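Local coordinates for protein serine protease pet (Escherichia coli, PDB 4OM9) that acts as a secreted autotransporter enterotoxin of enteroaggregative strains, a serine protease whose host target is probably the cytoskeletal protein alpha-fodrin, at residues A[518-523]-A[571-576]; A[523-528]-A[566-571]. All blocks are in the same frame, centred on the assembly; numbering follows the deposited sequence.

Contact 1: A[518-523]-A[571-576]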
loop_
_atom_site.group_PDB
_atom_site.type_symbol
_atom_site.label_atom_id
_atom_site.label_comp_id
_atom_site.label_asym_id
_atom_site.label_seq_id
_atom_site.Cartn_x
_atom_site.Cartn_y
_atom_site.Cartn_z
ATOM N N GLY A 518 5.560 0.878 0.493
ATOM C CA GLY A 518 4.609 0.692 -0.586
ATOM C C GLY A 518 5.149 -0.218 -1.685
ATOM O O GLY A 518 6.283 -0.701 -1.627
ATOM N N HIS A 519 4.339 -0.446 -2.707
ATOM C CA HIS A 519 4.760 -1.318 -3.797
ATOM C C HIS A 519 4.840 -0.543 -5.106
ATOM O O HIS A 519 3.889 0.153 -5.504
ATOM C CB HIS A 519 3.808 -2.528 -3.930
ATOM C CG HIS A 519 4.026 -3.339 -5.173
ATOM N ND1 HIS A 519 5.126 -4.162 -5.348
ATOM C CD2 HIS A 519 3.286 -3.460 -6.304
ATOM C CE1 HIS A 519 5.054 -4.737 -6.535
ATOM N NE2 HIS A 519 3.945 -4.331 -7.133
ATOM N N ALA A 520 5.995 -0.631 -5.757
ATOM C CA ALA A 520 6.183 0.035 -7.039
ATOM C C ALA A 520 5.313 -0.689 -8.057
ATOM O O ALA A 520 5.383 -1.924 -8.188
ATOM C CB ALA A 520 7.644 0.023 -7.462
ATOM N N THR A 521 4.462 0.060 -8.742
ATOM C CA THR A 521 3.501 -0.563 -9.656
ATOM C C THR A 521 4.231 -1.356 -10.732
ATOM O O THR A 521 5.185 -0.892 -11.310
ATOM C CB THR A 521 2.578 0.504 -10.242
ATOM O OG1 THR A 521 1.731 0.980 -9.185
ATOM C CG2 THR A 521 1.710 -0.057 -11.389
ATOM N N ASP A 522 3.828 -2.594 -10.944
ATOM C CA ASP A 522 4.455 -3.403 -11.995
ATOM C C ASP A 522 4.017 -2.967 -13.395
ATOM O O ASP A 522 2.855 -2.625 -13.616
ATOM C CB ASP A 522 4.131 -4.895 -11.816
ATOM C CG ASP A 522 4.512 -5.419 -10.446
ATOM O OD1 ASP A 522 5.722 -5.460 -10.156
ATOM O OD2 ASP A 522 3.614 -5.806 -9.669
ATOM N N HIS A 523 4.960 -2.973 -14.326
ATOM C CA HIS A 523 4.655 -2.726 -15.714
ATOM C C HIS A 523 5.148 -3.895 -16.539
ATOM O O HIS A 523 5.951 -4.723 -16.080
ATOM C CB HIS A 523 5.288 -1.410 -16.215
ATOM C CG HIS A 523 4.796 -0.198 -15.498
ATOM N ND1 HIS A 523 3.805 0.622 -16.004
ATOM C CD2 HIS A 523 5.116 0.319 -14.283
ATOM C CE1 HIS A 523 3.559 1.599 -15.157
ATOM N NE2 HIS A 523 4.338 1.435 -14.097
ATOM N N LEU A 571 12.866 2.396 -9.293
ATOM C CA LEU A 571 12.884 3.147 -8.040
ATOM C C LEU A 571 12.553 4.644 -8.210
ATOM O O LEU A 571 12.123 5.310 -7.267
ATOM C CB LEU A 571 14.255 3.015 -7.373
ATOM C CG LEU A 571 14.584 1.688 -6.688
ATOM C CD1 LEU A 571 16.057 1.687 -6.338
ATOM C CD2 LEU A 571 13.733 1.517 -5.441
ATOM N N SER A 572 12.763 5.169 -9.412
ATOM C CA SER A 572 12.473 6.555 -9.682
ATOM C C SER A 572 11.115 6.772 -10.371
ATOM O O SER A 572 10.799 7.899 -10.745
ATOM C CB SER A 572 13.579 7.139 -10.548
ATOM O OG SER A 572 13.483 6.611 -11.860
ATOM N N GLN A 573 10.317 5.717 -10.560
ATOM C CA GLN A 573 9.001 5.908 -11.181
ATOM C C GLN A 573 8.073 6.582 -10.164
ATOM O O GLN A 573 8.285 6.469 -8.958
ATOM C CB GLN A 573 8.402 4.580 -11.678
ATOM C CG GLN A 573 7.713 3.747 -10.570
ATOM C CD GLN A 573 7.347 2.341 -11.026
ATOM O OE1 GLN A 573 8.064 1.729 -11.824
ATOM N NE2 GLN A 573 6.224 1.835 -10.541
ATOM N N PRO A 574 7.038 7.285 -10.640
ATOM C CA PRO A 574 6.192 7.982 -9.667
ATOM C C PRO A 574 5.024 7.141 -9.197
ATOM O O PRO A 574 4.365 7.484 -8.221
ATOM C CB PRO A 574 5.692 9.193 -10.462
ATOM C CG PRO A 574 5.550 8.625 -11.875
ATOM C CD PRO A 574 6.739 7.695 -12.032
ATOM N N ASP A 575 4.761 6.040 -9.887
ATOM C CA ASP A 575 3.555 5.278 -9.619
ATOM C C ASP A 575 3.791 4.182 -8.584
ATOM O O ASP A 575 4.370 3.136 -8.879
ATOM C CB ASP A 575 2.993 4.685 -10.920
ATOM C CG ASP A 575 4.082 4.149 -11.847
ATOM O OD1 ASP A 575 5.092 4.853 -12.055
ATOM O OD2 ASP A 575 3.919 3.030 -12.383
ATOM N N TRP A 576 3.306 4.446 -7.375
ATOM C CA TRP A 576 3.465 3.567 -6.228
ATOM C C TRP A 576 2.133 3.329 -5.551
ATOM O O TRP A 576 1.358 4.281 -5.316
ATOM C CB TRP A 576 4.447 4.157 -5.192
ATOM C CG TRP A 576 5.873 4.111 -5.631
ATOM C CD1 TRP A 576 6.456 4.869 -6.602
ATOM C CD2 TRP A 576 6.892 3.251 -5.127
ATOM N NE1 TRP A 576 7.774 4.530 -6.737
ATOM C CE2 TRP A 576 8.069 3.541 -5.843
ATOM C CE3 TRP A 576 6.920 2.250 -4.145
ATOM C CZ2 TRP A 576 9.265 2.877 -5.603
ATOM C CZ3 TRP A 576 8.107 1.588 -3.918
ATOM C CH2 TRP A 576 9.263 1.902 -4.642
#
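Trp576 turns CG anti to its carbonyl carbon (chi1 -73°), which lays the indole's six-membered ring over Ala520: CB sits 3.6 Å from the ring centroid, almost on the normal, a CH-pi contact. Gln573 holds CG between its backbone N and carbonyl carbon (chi1 81°) and then runs extended, carrying its amide in between the two chains. There NE2 donates to Thr521 O at 3.0 Å, nearly straight and on a lone pair in the carbonyl plane, and also to Asp575 O at 2.8 Å. NE2 thus bridges both backbones, and OE1 accepts from Asp570 N, which fixes the flip of the amide; Asp575 O also accepts from Thr521 N at 3.1 Å. Asp575 OD2 meets the edge of the His523 ring, with ring and carboxylate planes steeply inclined; the hydrogen bond from NE2 to OD2 is modelled too short to be trusted in detail. The other ring nitrogen, ND1, is hydrogen-bonded to Asp15. Trp576 NE1 reaches Gln573 O, and Arg597 adds a cation-pi contact to the indole. Ala520 and Trp576 form a non-hydrogen-bonded antiparallel pair, a local reversal where a long loop leaves and rejoins the otherwise mainly parallel strands of the autotransporter beta-helix.

Contact 2: A[523-528]-A[566-571]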
loop_
_atom_site.group_PDB
_atom_site.type_symbol
_atom_site.label_atom_id
_atom_site.label_comp_id
_atom_site.label_asym_id
_atom_site.label_seq_id
_atom_site.Cartn_x
_atom_site.Cartn_y
_atom_site.Cartn_z
ATOM N N HIS A 523 4.960 -2.973 -14.326
ATOM C CA HIS A 523 4.655 -2.726 -15.714
ATOM C C HIS A 523 5.148 -3.895 -16.539
ATOM O O HIS A 523 5.951 -4.723 -16.080
ATOM C CB HIS A 523 5.288 -1.410 -16.215
ATOM C CG HIS A 523 4.796 -0.198 -15.498
ATOM N ND1 HIS A 523 3.805 0.622 -16.004
ATOM C CD2 HIS A 523 5.116 0.319 -14.283
ATOM C CE1 HIS A 523 3.559 1.599 -15.157
ATOM N NE2 HIS A 523 4.338 1.435 -14.097
ATOM N N ALA A 524 4.635 -3.964 -17.762
ATOM C CA ALA A 524 5.084 -4.934 -18.734
ATOM C C ALA A 524 6.497 -4.574 -19.158
ATOM O O ALA A 524 6.910 -3.408 -19.082
ATOM C CB ALA A 524 4.148 -4.953 -19.949
ATOM N N ILE A 525 7.237 -5.575 -19.611
ATOM C CA ILE A 525 8.512 -5.324 -20.252
ATOM C C ILE A 525 8.457 -5.919 -21.649
ATOM O O ILE A 525 7.468 -6.539 -22.021
ATOM C CB ILE A 525 9.674 -5.925 -19.459
ATOM C CG1 ILE A 525 9.617 -7.457 -19.508
ATOM C CG2 ILE A 525 9.660 -5.411 -18.004
ATOM C CD1 ILE A 525 10.648 -8.112 -18.609
ATOM N N PHE A 526 9.517 -5.725 -22.418
ATOM C CA PHE A 526 9.558 -6.205 -23.785
ATOM C C PHE A 526 10.128 -7.615 -23.859
ATOM O O PHE A 526 9.770 -8.382 -24.759
ATOM C CB PHE A 526 10.389 -5.264 -24.646
ATOM C CG PHE A 526 10.011 -3.814 -24.499
ATOM C CD1 PHE A 526 8.765 -3.362 -24.921
ATOM C CD2 PHE A 526 10.909 -2.902 -23.968
ATOM C CE1 PHE A 526 8.413 -2.040 -24.797
ATOM C CE2 PHE A 526 10.567 -1.586 -23.843
ATOM C CZ PHE A 526 9.313 -1.152 -24.257
ATOM N N ARG A 527 11.006 -7.953 -22.905
ATOM C CA ARG A 527 11.736 -9.225 -22.925
ATOM C C ARG A 527 12.390 -9.494 -21.563
ATOM O O ARG A 527 13.077 -8.623 -21.028
ATOM C CB ARG A 527 12.794 -9.202 -24.041
ATOM C CG ARG A 527 13.539 -10.516 -24.255
ATOM C CD ARG A 527 14.629 -10.380 -25.324
ATOM N NE ARG A 527 15.715 -9.484 -24.921
ATOM C CZ ARG A 527 16.521 -8.841 -25.767
ATOM N NH1 ARG A 527 16.371 -8.980 -27.079
ATOM N NH2 ARG A 527 17.480 -8.052 -25.303
ATOM N N THR A 528 12.187 -10.680 -20.990
ATOM C CA THR A 528 12.704 -10.887 -19.635
ATOM C C THR A 528 14.085 -11.540 -19.654
ATOM O O THR A 528 14.874 -11.285 -18.762
ATOM C CB THR A 528 11.715 -11.697 -18.712
ATOM O OG1 THR A 528 12.409 -12.746 -18.014
ATOM C CG2 THR A 528 10.579 -12.275 -19.458
ATOM N N ASN A 566 13.024 -1.474 -20.175
ATOM C CA ASN A 566 12.797 -2.925 -20.067
ATOM C C ASN A 566 12.886 -3.486 -18.621
ATOM O O ASN A 566 13.235 -4.643 -18.433
ATOM C CB ASN A 566 13.793 -3.673 -20.972
ATOM C CG ASN A 566 13.323 -5.084 -21.346
ATOM O OD1 ASN A 566 12.130 -5.347 -21.470
ATOM N ND2 ASN A 566 14.276 -5.987 -21.537
ATOM N N GLN A 567 12.577 -2.672 -17.610
ATOM C CA GLN A 567 12.489 -3.165 -16.223
ATOM C C GLN A 567 11.052 -3.120 -15.742
ATOM O O GLN A 567 10.298 -2.225 -16.128
ATOM C CB GLN A 567 13.352 -2.347 -15.266
ATOM C CG GLN A 567 14.703 -1.957 -15.798
ATOM C CD GLN A 567 15.587 -3.148 -16.025
ATOM O OE1 GLN A 567 16.133 -3.714 -15.077
ATOM N NE2 GLN A 567 15.737 -3.546 -17.286
ATOM N N VAL A 568 10.685 -4.073 -14.886
ATOM C CA VAL A 568 9.303 -4.249 -14.468
ATOM C C VAL A 568 8.793 -3.044 -13.702
ATOM O O VAL A 568 7.647 -2.616 -13.878
ATOM C CB VAL A 568 9.135 -5.513 -13.605
ATOM C CG1 VAL A 568 7.814 -5.458 -12.839
ATOM C CG2 VAL A 568 9.191 -6.765 -14.479
ATOM N N SER A 569 9.655 -2.490 -12.855
ATOM C CA SER A 569 9.383 -1.209 -12.212
ATOM C C SER A 569 10.701 -0.505 -12.021
ATOM O O SER A 569 11.749 -1.079 -12.303
ATOM C CB SER A 569 8.657 -1.391 -10.872
ATOM O OG SER A 569 9.415 -2.199 -9.978
ATOM N N ASP A 570 10.656 0.730 -11.531
ATOM C CA ASP A 570 11.867 1.523 -11.335
ATOM C C ASP A 570 11.763 2.290 -10.026
ATOM O O ASP A 570 10.691 2.776 -9.683
ATOM C CB ASP A 570 12.061 2.482 -12.517
ATOM C CG ASP A 570 13.470 3.041 -12.600
ATOM O OD1 ASP A 570 13.818 3.929 -11.784
ATOM O OD2 ASP A 570 14.219 2.606 -13.504
ATOM N N LEU A 571 12.866 2.396 -9.293
ATOM C CA LEU A 571 12.884 3.147 -8.040
ATOM C C LEU A 571 12.553 4.644 -8.210
ATOM O O LEU A 571 12.123 5.310 -7.267
ATOM C CB LEU A 571 14.255 3.015 -7.373
ATOM C CG LEU A 571 14.584 1.688 -6.688
ATOM C CD1 LEU A 571 16.057 1.687 -6.338
ATOM C CD2 LEU A 571 13.733 1.517 -5.441
HETATM O O HOH W 1 8.894 -1.697 -18.376
#
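Asn566 uses both ends of its amide on the backbone of Phe526 and Arg527. OD1 accepts two backbone N-H groups, from Phe526 N at 2.8 Å, nearly in line with the C=O bond, and from Arg527 N at 3.2 Å, on a lone pair in the carbonyl plane. ND2 returns a bond to Arg527 O at 2.9 Å, again on a lone pair, although this acceptor is tilted from the amide plane. With CG anti to the backbone N (chi1 -158°), the Asn566 amide swings across to the opposing chain, and three bonds fix its flip. Farther along, His523 N donates to Val568 O at 2.7 Å. Between these two points a water donates to both Ala524 O and Gln567 O, 2.7 Å from each. Neither segment is regular strand: these are two irregular loop runs of the insertion between strands 514-520 and 576-583 of the beta-helix, joined by backbone, amide and water. Ile525 packs beside the water bridge, its CG2 against Gln567 C and 3.8 Å from Val568 CG2. Phe526 carries its ring to helix 10-17, touching Ala10 and Leu14, and to Trp543 and Ile547 of helix 543-550. The Arg527 guanidinium turns to Asp542 in a salt bridge, while Ala524 N is taken by Asp15 OD1.

Overall arrangement
From the N terminus, the chain first builds the N-terminal serine protease region, including helix 10-17, and then winds through the beta-helix to strand 514-520. There it leaves the coils as a long excursion holding helices 543-550 and 552-558, and returns at strand 576-583. Contact 1 closes this excursion at its base, with 47 residues between its segments. Contact 2 closes a shorter loop of 37 residues within it, so the two nest without crossing. They share His523 and Leu571, their centres lie about 11 Å apart, and Val568 packs on Asp522 where they adjoin. Contact 1 joins the two ends of the excursion where it leaves and re-enters the beta-helix; contact 2, farther out, lies against helix 10-17.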